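Local coordinates for protein alanine racemase, biosynthetic (Pseudomonas aeruginosa PAO1, PDB 6A2F) that belongs to the alanine racemase family, joining a TIM-barrel domain to a beta-rich C-terminal domain and carrying a covalently attached pyridoxal phosphate cofactor, at residues Y17-R22 with A196-P201; S194-V197 with A202-M205; S217-D222 with L228-A233. All coordinates share one frame; numbering follows the deposited sequence.

Contact 1 (Y17-R22 with A196-P201)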
# COMPACT_ATOMS: atom_id res chain seq x y z
N TYR A 17 17.05 -12.24 -13.73
CA TYR A 17 17.14 -11.57 -15.03
C TYR A 17 17.88 -12.41 -16.07
O TYR A 17 17.45 -12.51 -17.22
CB TYR A 17 17.80 -10.19 -14.90
CG TYR A 17 17.86 -9.47 -16.22
CD1 TYR A 17 16.72 -8.88 -16.78
CD2 TYR A 17 19.05 -9.40 -16.94
CE1 TYR A 17 16.77 -8.24 -18.00
CE2 TYR A 17 19.11 -8.76 -18.17
CZ TYR A 17 17.96 -8.18 -18.69
OH TYR A 17 18.00 -7.53 -19.91
N ALA A 18 19.00 -13.02 -15.66
CA ALA A 18 19.79 -13.88 -16.55
C ALA A 18 18.99 -15.12 -16.94
O ALA A 18 19.12 -15.63 -18.05
CB ALA A 18 21.09 -14.27 -15.88
N LEU A 19 18.16 -15.60 -16.01
CA LEU A 19 17.27 -16.72 -16.26
C LEU A 19 16.22 -16.35 -17.31
O LEU A 19 15.87 -17.18 -18.16
CB LEU A 19 16.59 -17.15 -14.95
CG LEU A 19 15.84 -18.48 -14.91
CD1 LEU A 19 15.91 -19.07 -13.51
CD2 LEU A 19 14.39 -18.34 -15.36
N ALA A 20 15.72 -15.11 -17.26
CA ALA A 20 14.77 -14.62 -18.24
C ALA A 20 15.42 -14.52 -19.62
O ALA A 20 14.82 -14.88 -20.63
CB ALA A 20 14.20 -13.27 -17.82
N LYS A 21 16.66 -14.03 -19.65
CA LYS A 21 17.41 -13.91 -20.90
C LYS A 21 17.70 -15.27 -21.54
O LYS A 21 17.67 -15.41 -22.76
CB LYS A 21 18.69 -13.11 -20.70
CG LYS A 21 18.47 -11.60 -20.83
CD LYS A 21 19.79 -10.83 -20.80
CE LYS A 21 20.67 -11.08 -22.02
NZ LYS A 21 19.98 -10.78 -23.30
N ARG A 22 17.94 -16.28 -20.70
CA ARG A 22 18.24 -17.64 -21.14
C ARG A 22 17.05 -18.34 -21.82
O ARG A 22 17.23 -19.28 -22.60
CB ARG A 22 18.78 -18.47 -19.96
CG ARG A 22 19.20 -19.90 -20.27
CD ARG A 22 20.49 -19.99 -21.09
NE ARG A 22 20.98 -21.37 -21.12
CZ ARG A 22 22.15 -21.77 -21.62
NH1 ARG A 22 22.99 -20.90 -22.17
NH2 ARG A 22 22.48 -23.05 -21.58
N ALA A 196 4.72 -15.25 -20.18
CA ALA A 196 5.00 -15.68 -21.54
C ALA A 196 6.48 -16.00 -21.76
O ALA A 196 6.81 -16.88 -22.55
CB ALA A 196 4.52 -14.65 -22.54
N VAL A 197 7.37 -15.28 -21.06
CA VAL A 197 8.81 -15.52 -21.16
C VAL A 197 9.13 -16.97 -20.77
O VAL A 197 10.03 -17.59 -21.34
CB VAL A 197 9.64 -14.55 -20.27
CG1 VAL A 197 11.07 -15.04 -20.09
CG2 VAL A 197 9.63 -13.15 -20.87
N LEU A 198 8.37 -17.49 -19.82
CA LEU A 198 8.60 -18.83 -19.31
C LEU A 198 7.81 -19.92 -20.04
O LEU A 198 8.23 -21.08 -20.05
CB LEU A 198 8.32 -18.90 -17.80
CG LEU A 198 9.34 -18.23 -16.87
CD1 LEU A 198 8.67 -17.81 -15.57
CD2 LEU A 198 10.54 -19.13 -16.62
N THR A 199 6.69 -19.56 -20.66
CA THR A 199 5.78 -20.58 -21.18
C THR A 199 5.32 -20.44 -22.64
O THR A 199 4.84 -21.41 -23.22
CB THR A 199 4.54 -20.75 -20.28
OG1 THR A 199 3.84 -19.50 -20.20
CG2 THR A 199 4.95 -21.20 -18.87
N ILE A 200 5.46 -19.25 -23.23
CA ILE A 200 5.01 -19.01 -24.62
C ILE A 200 6.16 -18.58 -25.54
O ILE A 200 6.25 -17.40 -25.90
CB ILE A 200 3.87 -17.95 -24.72
CG1 ILE A 200 2.95 -17.93 -23.48
CG2 ILE A 200 3.08 -18.11 -26.02
CD1 ILE A 200 2.15 -19.19 -23.23
N PRO A 201 7.04 -19.53 -25.94
CA PRO A 201 8.20 -19.15 -26.77
C PRO A 201 7.84 -18.42 -28.08
O PRO A 201 8.63 -17.60 -28.56
CB PRO A 201 8.90 -20.49 -27.06
CG PRO A 201 7.89 -21.54 -26.74
CD PRO A 201 7.03 -20.97 -25.65
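Ala20 and Val197 bring together two helices on the outside of the TIM barrel, 10-22 and 194-199, which lead into the neighbouring parallel strands 28-32 and 207-208. Their CA atoms are 6.7 Å apart, a close approach that the small side chain of Ala20 makes possible. The whole contact is apolar packing and buries a modest 112 Å².

Two pairs of side chains carry it. In the buried pair, Val197 directs its CB at the other helix, and the branched residue spreads a methyl over the alanine, with CB of Ala20 4.3 Å from CG1 of Val197. In the partly exposed pair, Leu19 and Leu198 start out along the flanks of their helices and bend inward at their ends, where they cross at about a right angle and meet methyl to methyl, CD2 of each 4.1 Å from the other. Leu19 and Ala20 also rest on Met213, which widens this hydrophobic patch.

The remaining approach is of a methyl to the backbone. With CG1 of Val197 anti to its own N (chi1 165°), this branch extends to the neighbouring helix and ends 3.8 Å from the carbonyl O of Ala20.

Contact 2 (S194-V197 with A202-M205)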
# COMPACT_ATOMS: atom_id res chain seq x y z
N SER A 194 6.43 -11.82 -18.07
CA SER A 194 7.11 -12.90 -17.34
C SER A 194 6.48 -14.25 -17.62
O SER A 194 7.17 -15.22 -17.97
CB SER A 194 7.10 -12.64 -15.83
OG SER A 194 7.84 -11.48 -15.50
N ALA A 195 5.15 -14.31 -17.49
CA ALA A 195 4.37 -15.50 -17.79
C ALA A 195 4.75 -16.09 -19.15
O ALA A 195 5.09 -17.27 -19.24
CB ALA A 195 2.88 -15.19 -17.72
N ALA A 196 4.72 -15.25 -20.18
CA ALA A 196 5.00 -15.68 -21.54
C ALA A 196 6.48 -16.00 -21.76
O ALA A 196 6.81 -16.88 -22.55
CB ALA A 196 4.52 -14.65 -22.54
N VAL A 197 7.37 -15.28 -21.06
CA VAL A 197 8.81 -15.52 -21.16
C VAL A 197 9.13 -16.97 -20.77
O VAL A 197 10.03 -17.59 -21.34
CB VAL A 197 9.64 -14.55 -20.27
CG1 VAL A 197 11.07 -15.04 -20.09
CG2 VAL A 197 9.63 -13.15 -20.87
N ALA A 202 6.66 -18.70 -28.63
CA ALA A 202 6.14 -17.99 -29.81
C ALA A 202 5.91 -16.49 -29.57
O ALA A 202 5.82 -15.71 -30.52
CB ALA A 202 4.85 -18.65 -30.30
N ALA A 203 5.81 -16.10 -28.30
CA ALA A 203 5.59 -14.70 -27.95
C ALA A 203 6.90 -13.94 -27.70
O ALA A 203 6.87 -12.73 -27.48
CB ALA A 203 4.69 -14.60 -26.72
N HIS A 204 8.02 -14.66 -27.74
CA HIS A 204 9.32 -14.08 -27.40
C HIS A 204 9.73 -12.91 -28.30
O HIS A 204 10.28 -11.92 -27.81
CB HIS A 204 10.43 -15.15 -27.38
CG HIS A 204 10.34 -16.09 -26.22
ND1 HIS A 204 11.14 -17.21 -26.10
CD2 HIS A 204 9.53 -16.10 -25.13
CE1 HIS A 204 10.84 -17.85 -24.98
NE2 HIS A 204 9.87 -17.19 -24.37
N MET A 205 9.45 -13.03 -29.60
CA MET A 205 9.73 -11.95 -30.57
C MET A 205 11.15 -11.37 -30.44
O MET A 205 12.11 -12.13 -30.43
CB MET A 205 8.64 -10.87 -30.49
CG MET A 205 7.22 -11.38 -30.71
SD MET A 205 6.97 -11.99 -32.39
CE MET A 205 5.43 -12.88 -32.20
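His204 reaches back to the helix it follows and donates a hydrogen bond from NE2 to the carbonyl O of Val197, 3.1 Å away. The bond is bent, with an angle of 138° at the hydrogen. The donor stands above the carbonyl plane, 42° out of it, and the oxygen in turn is tilted from the plane of the imidazole. The carbonyl O of Ala196 also lies at this edge of the ring, 3.6 Å from NE2, so that two successive carbonyls face one end of the imidazole. Only that of Val197 is bonded to the histidine; that of Ala196 takes the N-H of Ile200. The second carbonyl probably also favours a proton on NE2. Beside this bond, CB of Ala196 meets CB of Ala203 at 4.2 Å. The small methyls suit this place, where the CA atoms of Ala196 and Ala203 are 6.5 Å apart.

The histidine is put in position by its first torsion: CG is anti to its carbonyl carbon (chi1 -71°), which swings the ring toward the helix. There it serves the C-terminal end of helix 194-199 in the TIM barrel, in the connection to strand 207-208. Val197 O would normally receive the N-H four residues on, but that residue is Pro201, which has none, and the imidazole supplies a donor instead.

Farther out, Ala24 touches His204, and Phe160 covers Ala203. At the opposite end of the short helix, Asn193 OD1 is bonded to the backbone N of Ala196, and Ser194 OG is bonded to OP3 of the phosphate on modified Lys34.

Contact 3 (S217-D222 with L228-A233); sequences STPLAD and LGLKPA
Thr218 and Leu228 stand across from each other with CA atoms 7.7 Å apart, on two irregular segments of one loop that exchange no backbone bonds. Leu228 carries much of the packing. Its CG lies anti to the carbonyl carbon (chi1 -67°), and its forked end thereby faces the first segment. CD1 comes within 3.4 Å of Thr218 OG1, the two side chains crossing at about a right angle, while CD1 of Leu220 lies 3.8 Å from CD1 of Leu228 and equally near its CD2, a methyl set against the fork.

Pro219 touches two leucine methyls with one atom: its ring CD is 4.4 Å from CD1 of Leu228 and 4.4 Å from CD1 of Leu230. The same Leu230 methyl sits 4.0 Å from the carbonyl O of Ser217. The apolar proline ring and the branched leucines suit this partly buried part of the loop, where they pack against each other.

The hydroxyl beside Leu228 is not left to apolar company. Thr218 OG1 accepts a hydrogen bond from Leu220 N at 3.1 Å, nearly straight at 159°, and is also bonded to the carbonyl O of Leu223. The two bonds hold the hydroxyl, and the one from Leu220 N ties the start of Leu220 to it. Outside the pair, Asp331 binds both Ser217 OG and Thr218 N, and Leu230 packs on Asn16 and Leu19 of helix 10-22.

The bend at Thr218 is an ST turn, set in the connection that leads from the last barrel strand, 207-208, into strand 234-246 of the large mixed sheet.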
# COMPACT_ATOMS: atom_id res chain seq x y z
N SER A 217 9.07 -13.83 -7.72
CA SER A 217 7.67 -14.14 -7.51
C SER A 217 7.14 -14.75 -8.80
O SER A 217 7.37 -14.21 -9.89
CB SER A 217 6.90 -12.87 -7.13
OG SER A 217 5.49 -13.07 -7.19
N THR A 218 6.44 -15.88 -8.68
CA THR A 218 5.88 -16.57 -9.84
C THR A 218 4.83 -15.74 -10.59
O THR A 218 3.94 -15.15 -9.96
CB THR A 218 5.28 -17.95 -9.49
OG1 THR A 218 4.87 -18.61 -10.70
CG2 THR A 218 4.06 -17.83 -8.57
N PRO A 219 4.94 -15.69 -11.93
CA PRO A 219 3.91 -15.11 -12.79
C PRO A 219 2.80 -16.10 -13.16
O PRO A 219 1.81 -15.72 -13.77
CB PRO A 219 4.69 -14.74 -14.05
CG PRO A 219 5.78 -15.75 -14.11
CD PRO A 219 6.15 -16.05 -12.68
N LEU A 220 2.99 -17.37 -12.81
CA LEU A 220 2.10 -18.45 -13.26
C LEU A 220 1.14 -18.92 -12.18
O LEU A 220 1.45 -18.88 -10.99
CB LEU A 220 2.92 -19.63 -13.79
CG LEU A 220 4.03 -19.35 -14.81
CD1 LEU A 220 4.85 -20.60 -15.05
CD2 LEU A 220 3.47 -18.82 -16.12
N ALA A 221 -0.03 -19.38 -12.62
CA ALA A 221 -1.10 -19.81 -11.72
C ALA A 221 -0.82 -21.16 -11.06
O ALA A 221 -1.15 -21.36 -9.88
CB ALA A 221 -2.43 -19.84 -12.45
N ASP A 222 -0.22 -22.09 -11.80
CA ASP A 222 -0.05 -23.46 -11.31
C ASP A 222 1.39 -23.98 -11.17
O ASP A 222 1.61 -25.17 -10.92
CB ASP A 222 -0.95 -24.45 -12.08
CG ASP A 222 -0.98 -24.17 -13.57
OD1 ASP A 222 -1.82 -23.36 -14.02
OD2 ASP A 222 -0.16 -24.78 -14.29
N LEU A 228 10.20 -22.94 -10.58
CA LEU A 228 10.70 -22.25 -11.77
C LEU A 228 12.15 -21.80 -11.64
O LEU A 228 12.73 -21.24 -12.58
CB LEU A 228 9.79 -21.06 -12.11
CG LEU A 228 8.36 -21.40 -12.56
CD1 LEU A 228 7.41 -20.25 -12.28
CD2 LEU A 228 8.33 -21.79 -14.04
N GLY A 229 12.75 -22.05 -10.47
CA GLY A 229 14.14 -21.69 -10.22
C GLY A 229 14.39 -20.22 -9.96
O GLY A 229 15.51 -19.74 -10.12
N LEU A 230 13.34 -19.50 -9.55
CA LEU A 230 13.44 -18.07 -9.27
C LEU A 230 13.76 -17.80 -7.80
O LEU A 230 13.05 -18.28 -6.91
CB LEU A 230 12.12 -17.36 -9.62
CG LEU A 230 11.45 -17.60 -10.97
CD1 LEU A 230 10.03 -17.03 -10.91
CD2 LEU A 230 12.24 -16.99 -12.12
N LYS A 231 14.80 -17.01 -7.56
CA LYS A 231 15.21 -16.66 -6.20
C LYS A 231 14.47 -15.41 -5.69
O LYS A 231 14.48 -14.38 -6.36
CB LYS A 231 16.72 -16.43 -6.13
CG LYS A 231 17.54 -17.68 -6.41
CD LYS A 231 19.02 -17.41 -6.21
CE LYS A 231 19.84 -18.68 -6.38
NZ LYS A 231 21.30 -18.40 -6.26
N PRO A 232 13.84 -15.51 -4.50
CA PRO A 232 13.07 -14.37 -3.96
C PRO A 232 13.96 -13.18 -3.64
O PRO A 232 15.00 -13.33 -3.00
CB PRO A 232 12.44 -14.94 -2.68
CG PRO A 232 13.25 -16.14 -2.34
CD PRO A 232 13.74 -16.70 -3.64
N ALA A 233 13.55 -12.00 -4.10
CA ALA A 233 14.36 -10.80 -3.92
C ALA A 233 14.11 -10.12 -2.58
O ALA A 233 15.06 -9.67 -1.94
CB ALA A 233 14.11 -9.82 -5.07

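How the contacts relate
Contacts 1 and 2 share Ala196 and Val197, their centres about 7 Å apart: helix 194-199 is gripped by helix 10-22 and by the turn 202-205 that follows helix 194-199. Contact 3, centred about 12 Å from contact 1 and 15 Å from contact 2, is laid against both helices. Leu198 CD1 meets Pro219 CG at 3.8 Å, Leu19 CD1 meets Gly229 O at 3.5 Å, and Ala195 N lies 3.5 Å from Pro219 CB. Contact 3 comes nearest a bound D-lysine, with the side chain of Pro219 about 9 Å away; those of Ala196 and Val197 are about 13 Å from one, while Ser194, in a segment of contact 2, is bonded to the cofactor phosphate.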